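PDB 3HZ7: UPF0033 domain-containing protein from Desulfitobacterium hafniense, which is of unknown function but probably acts in sulfur transfer through its TusA-like N-terminal domain, the part crystallised here. Local coordinates for residues A[4-9]-A[34-39]; A[44-49]-A[66-71]. One frame throughout, in Å; residues are numbered along the deposited sequence.

How the interactions relate
Interaction 1 closes before interaction 2 opens along the chain, and their centres lie 11 Å apart within a single TusA-like domain. Interaction 1 pairs the ends of strands 2-5 and 31-36; interaction 2 lays helix 39-52 on strand 66-71. Both reach one four-stranded mixed sheet, in which 31-36 and 66-71 are antiparallel neighbours. They touch directly: Val-36 O lies 2.7 Å from Ile-66 N, and Val-34 N lies 2.8 Å from Val-68 O, both probable hydrogen bonds. Helix 39-52 begins two residues after strand 31-36 ends. Because 2-5 is an outermost strand within the chain, the first contact belongs to the sheet edge and its loops; the second belongs to the buried helix-sheet core, centred about 4 Å from the centre of the chain.

Interaction 1. Residues A[4-9]-A[34-39]; sequences IDALGQ and VLVDND
Asp-37 holds its CG between backbone N and carbonyl carbon (chi1 63°), which swings the carboxylate onto Gly-8, while Leu-7 sets CG beside its own backbone N and sends CD2 over the Val-36 backbone, 3.5 Å from Val-36 C. Gly-8 N donates to Asp-37 OD2 at 2.9 Å, but from 46° above the carboxylate plane. The other oxygen, Asp-37 OD1, receives Asn-38 ND2 nearly along its C-O axis at 3.0 Å, so both carboxylate oxygens are engaged and the group's rotation is restrained. Asn-38 in turn N-caps helix 39-52 through Ser-41 N. At the end of the other strand, Asp-5 OD1 accepts Leu-7 N at 2.8 Å in an Asx turn that overlaps a type II turn from Ala-6 to Gln-9, with Gly-8 at its third position. Upstream, Leu-35 N reaches Ile-4 O at 2.9 Å and Ala-6 N reaches Leu-35 O at 3.0 Å, the ladder of a parallel pair. Leu-7 CG rests 4.0 Å from Leu-35 CB, and a water bridges Ala-6 O to Asp-37 N. Strands 2-5 and 31-36, joined through helix 13-23, form the beta-alpha-beta crossover of the TusA-like fold; the turn leads to Cys-11, an S-mercaptocysteine here.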
loop_
_atom_site.group_PDB
_atom_site.type_symbol
_atom_site.label_atom_id
_atom_site.label_comp_id
_atom_site.label_asym_id
_atom_site.label_seq_id
_atom_site.Cartn_x
_atom_site.Cartn_y
_atom_site.Cartn_z
ATOM N N ILE A 4 -5.792 -3.801 -2.671
ATOM C CA ILE A 4 -6.283 -4.191 -1.382
ATOM C C ILE A 4 -7.253 -3.119 -0.867
ATOM O O ILE A 4 -6.844 -1.989 -0.689
ATOM C CB ILE A 4 -5.128 -4.311 -0.373
ATOM C CG1 ILE A 4 -4.138 -5.406 -0.913
ATOM C CG2 ILE A 4 -5.754 -4.587 1.143
ATOM C CD1 ILE A 4 -3.060 -5.935 0.003
ATOM N N ASP A 5 -8.517 -3.463 -0.648
ATOM C CA ASP A 5 -9.442 -2.454 -0.083
ATOM C C ASP A 5 -9.363 -2.662 1.425
ATOM O O ASP A 5 -9.780 -3.697 1.948
ATOM C CB ASP A 5 -10.886 -2.697 -0.524
ATOM C CG ASP A 5 -11.882 -1.714 0.130
ATOM O OD1 ASP A 5 -11.564 -1.084 1.166
ATOM O OD2 ASP A 5 -12.988 -1.597 -0.413
ATOM N N ALA A 6 -8.769 -1.698 2.107
ATOM C CA ALA A 6 -8.610 -1.744 3.545
ATOM C C ALA A 6 -9.375 -0.572 4.176
ATOM O O ALA A 6 -9.011 -0.102 5.271
ATOM C CB ALA A 6 -7.176 -1.625 3.876
ATOM N N LEU A 7 -10.415 -0.097 3.508
ATOM C CA LEU A 7 -11.178 1.035 4.048
ATOM C C LEU A 7 -11.915 0.556 5.285
ATOM O O LEU A 7 -12.437 -0.559 5.310
ATOM C CB LEU A 7 -12.167 1.566 3.007
ATOM C CG LEU A 7 -11.500 2.183 1.762
ATOM C CD1 LEU A 7 -12.560 2.365 0.696
ATOM C CD2 LEU A 7 -10.811 3.495 2.094
ATOM N N GLY A 8 -11.924 1.368 6.333
ATOM C CA GLY A 8 -12.609 0.953 7.543
ATOM C C GLY A 8 -11.729 0.139 8.477
ATOM O O GLY A 8 -12.109 -0.070 9.623
ATOM N N GLN A 9 -10.561 -0.317 8.003
ATOM C CA GLN A 9 -9.668 -1.117 8.836
ATOM C C GLN A 9 -8.695 -0.236 9.588
ATOM O O GLN A 9 -8.185 0.750 9.047
ATOM C CB GLN A 9 -8.919 -2.161 7.976
ATOM C CG GLN A 9 -9.816 -3.286 7.452
ATOM C CD GLN A 9 -10.179 -4.324 8.544
ATOM O OE1 GLN A 9 -11.078 -5.186 8.371
ATOM N NE2 GLN A 9 -9.482 -4.239 9.672
ATOM N N VAL A 34 -3.228 0.076 -2.243
ATOM C CA VAL A 34 -4.021 -0.099 -1.034
ATOM C C VAL A 34 -4.958 1.076 -0.827
ATOM O O VAL A 34 -4.520 2.228 -0.870
ATOM C CB VAL A 34 -3.099 -0.169 0.203
ATOM C CG1 VAL A 34 -3.904 -0.717 1.464
ATOM C CG2 VAL A 34 -1.841 -0.958 -0.136
ATOM N N LEU A 35 -6.225 0.798 -0.601
ATOM C CA LEU A 35 -7.172 1.871 -0.297
ATOM C C LEU A 35 -7.296 2.064 1.249
ATOM O O LEU A 35 -7.642 1.093 2.000
ATOM C CB LEU A 35 -8.539 1.554 -0.903
ATOM C CG LEU A 35 -8.564 1.180 -2.393
ATOM C CD1 LEU A 35 -10.039 0.863 -2.847
ATOM C CD2 LEU A 35 -8.013 2.370 -3.211
ATOM N N VAL A 36 -6.949 3.259 1.734
ATOM C CA VAL A 36 -7.093 3.586 3.178
ATOM C C VAL A 36 -7.889 4.885 3.384
ATOM O O VAL A 36 -8.091 5.685 2.459
ATOM C CB VAL A 36 -5.746 3.632 3.964
ATOM C CG1 VAL A 36 -5.154 2.238 3.962
ATOM C CG2 VAL A 36 -4.712 4.703 3.348
ATOM N N ASP A 37 -8.447 5.039 4.585
ATOM C CA ASP A 37 -9.266 6.206 4.866
ATOM C C ASP A 37 -8.659 7.194 5.856
ATOM O O ASP A 37 -9.400 7.922 6.501
ATOM C CB ASP A 37 -10.641 5.761 5.360
ATOM C CG ASP A 37 -10.576 4.981 6.686
ATOM O OD1 ASP A 37 -9.639 5.186 7.488
ATOM O OD2 ASP A 37 -11.502 4.165 6.927
ATOM N N ASN A 38 -7.341 7.228 6.009
ATOM C CA ASN A 38 -6.770 8.217 6.930
ATOM C C ASN A 38 -5.308 8.359 6.571
ATOM O O ASN A 38 -4.691 7.408 6.096
ATOM C CB ASN A 38 -6.978 7.772 8.431
ATOM C CG ASN A 38 -6.226 6.508 8.768
ATOM O OD1 ASN A 38 -5.034 6.546 8.990
ATOM N ND2 ASN A 38 -6.912 5.375 8.758
ATOM N N ASP A 39 -4.765 9.554 6.803
ATOM C CA ASP A 39 -3.383 9.904 6.477
ATOM C C ASP A 39 -2.339 9.134 7.211
ATOM O O ASP A 39 -1.218 8.940 6.731
ATOM C CB ASP A 39 -3.139 11.385 6.766
ATOM C CG ASP A 39 -3.305 12.236 5.566
ATOM O OD1 ASP A 39 -4.461 12.649 5.274
ATOM O OD2 ASP A 39 -2.247 12.481 4.916
HETATM O O HOH W 1 -8.155 2.404 6.041
#

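Interaction 2. Residues A[44-49]-A[66-71]; sequences NLQKMA and IEVTIV
Leu-45 and Val-68 meet as obliquely crossing side chains. Leu-45 CD1 lies 3.8 Å from Val-68 CG2, and Leu-45 CB lies 4.0 Å from Val-68 CG1. The CB of Val-68 points at the helix, and with CG1 anti to the backbone N (chi1 -176°) CG1 meets Leu-45 CB while CG2 meets CD1. Two residues further along the strand, Ile-70 divides its branches: CG2 touches Ala-49 CB at 4.0 Å, whereas the extended CG1-CD1 arm carries CD1 to the backbone, 4.0 Å from Leu-45 O. The helix and strand segments run nearly parallel (6° between their directions), their axes 9.4 Å apart, as expected for one helix layer packed on the sheet of the two-layer alpha/beta TusA-like fold. Helix 13-23 covers the same face alongside, its Leu-22 touching Ile-70 and its Ala-18 touching Leu-45. Met-48, a selenomethionine, starts beside this packing rather than facing it. Its chain bends at both chi2 (-87°) and chi3, and the resulting hook returns CE to 3.9 Å from Ile-70 CD1, the two side chains crossing near a right angle. At the other flank Gln-46 lays its CG 4.5 Å from Val-68 CG1, while its NE2 donates to Ser-56 OG of strand 55-60.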
loop_
_atom_site.group_PDB
_atom_site.type_symbol
_atom_site.label_atom_id
_atom_site.label_comp_id
_atom_site.label_asym_id
_atom_site.label_seq_id
_atom_site.Cartn_x
_atom_site.Cartn_y
_atom_site.Cartn_z
ATOM N N ASN A 44 2.083 5.213 7.300
ATOM C CA ASN A 44 2.608 3.919 7.716
ATOM C C ASN A 44 2.945 3.061 6.494
ATOM O O ASN A 44 3.992 2.415 6.440
ATOM C CB ASN A 44 1.600 3.213 8.648
ATOM C CG ASN A 44 1.557 3.874 9.996
ATOM O OD1 ASN A 44 2.504 4.582 10.355
ATOM N ND2 ASN A 44 0.478 3.658 10.757
ATOM N N LEU A 45 2.055 3.089 5.514
ATOM C CA LEU A 45 2.299 2.344 4.267
ATOM C C LEU A 45 3.558 2.838 3.558
ATOM O O LEU A 45 4.326 2.008 3.072
ATOM C CB LEU A 45 1.064 2.434 3.347
ATOM C CG LEU A 45 -0.133 1.558 3.756
ATOM C CD1 LEU A 45 -1.403 2.079 3.025
ATOM C CD2 LEU A 45 0.148 0.085 3.413
ATOM N N GLN A 46 3.799 4.167 3.499
ATOM C CA GLN A 46 5.020 4.659 2.831
ATOM C C GLN A 46 6.309 4.349 3.592
ATOM O O GLN A 46 7.354 4.017 2.999
ATOM C CB GLN A 46 4.942 6.168 2.546
ATOM C CG GLN A 46 3.876 6.504 1.519
ATOM C CD GLN A 46 4.095 7.823 0.823
ATOM O OE1 GLN A 46 4.111 8.889 1.449
ATOM N NE2 GLN A 46 4.242 7.752 -0.504
ATOM N N LYS A 47 6.247 4.425 4.910
ATOM C CA LYS A 47 7.447 4.103 5.733
ATOM C C LYS A 47 7.815 2.625 5.540
ATOM O O LYS A 47 9.006 2.259 5.450
ATOM C CB LYS A 47 7.171 4.383 7.221
ATOM C CG LYS A 47 6.690 5.858 7.502
ATOM C CD LYS A 47 7.386 6.442 8.725
ATOM C CE LYS A 47 6.892 7.832 9.124
ATOM N NZ LYS A 47 5.466 7.829 9.596
HETATM N N MSE A 48 6.793 1.768 5.452
HETATM C CA MSE A 48 7.030 0.331 5.230
HETATM C C MSE A 48 7.591 0.143 3.853
HETATM O O MSE A 48 8.513 -0.663 3.650
HETATM C CB MSE A 48 5.714 -0.462 5.399
HETATM C CG MSE A 48 5.833 -1.957 5.096
HETATM SE SE MSE A 48 5.572 -2.464 3.171
HETATM C CE MSE A 48 3.681 -2.111 3.131
ATOM N N ALA A 49 7.064 0.895 2.873
ATOM C CA ALA A 49 7.579 0.741 1.500
ATOM C C ALA A 49 9.063 1.197 1.432
ATOM O O ALA A 49 9.915 0.523 0.832
ATOM C CB ALA A 49 6.720 1.577 0.504
ATOM N N ILE A 66 -7.913 7.287 0.290
ATOM C CA ILE A 66 -6.537 7.488 -0.077
ATOM C C ILE A 66 -6.000 6.201 -0.761
ATOM O O ILE A 66 -6.104 5.066 -0.221
ATOM C CB ILE A 66 -5.700 7.859 1.128
ATOM C CG1 ILE A 66 -6.274 9.147 1.772
ATOM C CG2 ILE A 66 -4.288 8.059 0.695
ATOM C CD1 ILE A 66 -5.775 9.435 3.141
ATOM N N GLU A 67 -5.457 6.354 -1.972
ATOM C CA GLU A 67 -4.896 5.193 -2.640
ATOM C C GLU A 67 -3.396 5.295 -2.596
ATOM O O GLU A 67 -2.833 6.286 -3.030
ATOM C CB GLU A 67 -5.404 5.097 -4.077
ATOM C CG GLU A 67 -4.959 3.818 -4.736
ATOM C CD GLU A 67 -5.779 3.428 -5.963
ATOM O OE1 GLU A 67 -6.892 3.943 -6.158
ATOM O OE2 GLU A 67 -5.312 2.573 -6.730
ATOM N N VAL A 68 -2.744 4.284 -2.009
ATOM C CA VAL A 68 -1.291 4.251 -1.911
ATOM C C VAL A 68 -0.846 3.121 -2.851
ATOM O O VAL A 68 -1.248 1.954 -2.706
ATOM C CB VAL A 68 -0.839 3.946 -0.430
ATOM C CG1 VAL A 68 0.660 4.004 -0.275
ATOM C CG2 VAL A 68 -1.508 4.956 0.520
ATOM N N THR A 69 -0.002 3.456 -3.798
ATOM C CA THR A 69 0.475 2.466 -4.758
ATOM C C THR A 69 1.938 2.124 -4.482
ATOM O O THR A 69 2.798 3.029 -4.379
ATOM C CB THR A 69 0.264 3.014 -6.171
ATOM O OG1 THR A 69 -1.128 3.322 -6.311
ATOM C CG2 THR A 69 0.697 1.989 -7.244
ATOM N N ILE A 70 2.226 0.827 -4.318
ATOM C CA ILE A 70 3.585 0.418 -4.023
ATOM C C ILE A 70 4.080 -0.471 -5.120
ATOM O O ILE A 70 3.426 -1.464 -5.483
ATOM C CB ILE A 70 3.683 -0.340 -2.640
ATOM C CG1 ILE A 70 3.026 0.525 -1.569
ATOM C CG2 ILE A 70 5.154 -0.750 -2.361
ATOM C CD1 ILE A 70 2.943 -0.069 -0.081
ATOM N N VAL A 71 5.273 -0.142 -5.618
ATOM C CA VAL A 71 5.869 -0.878 -6.714
ATOM C C VAL A 71 7.125 -1.634 -6.300
ATOM O O VAL A 71 8.022 -1.062 -5.676
ATOM C CB VAL A 71 6.256 0.073 -7.908
ATOM C CG1 VAL A 71 6.860 -0.747 -9.017
ATOM C CG2 VAL A 71 5.040 0.816 -8.420
#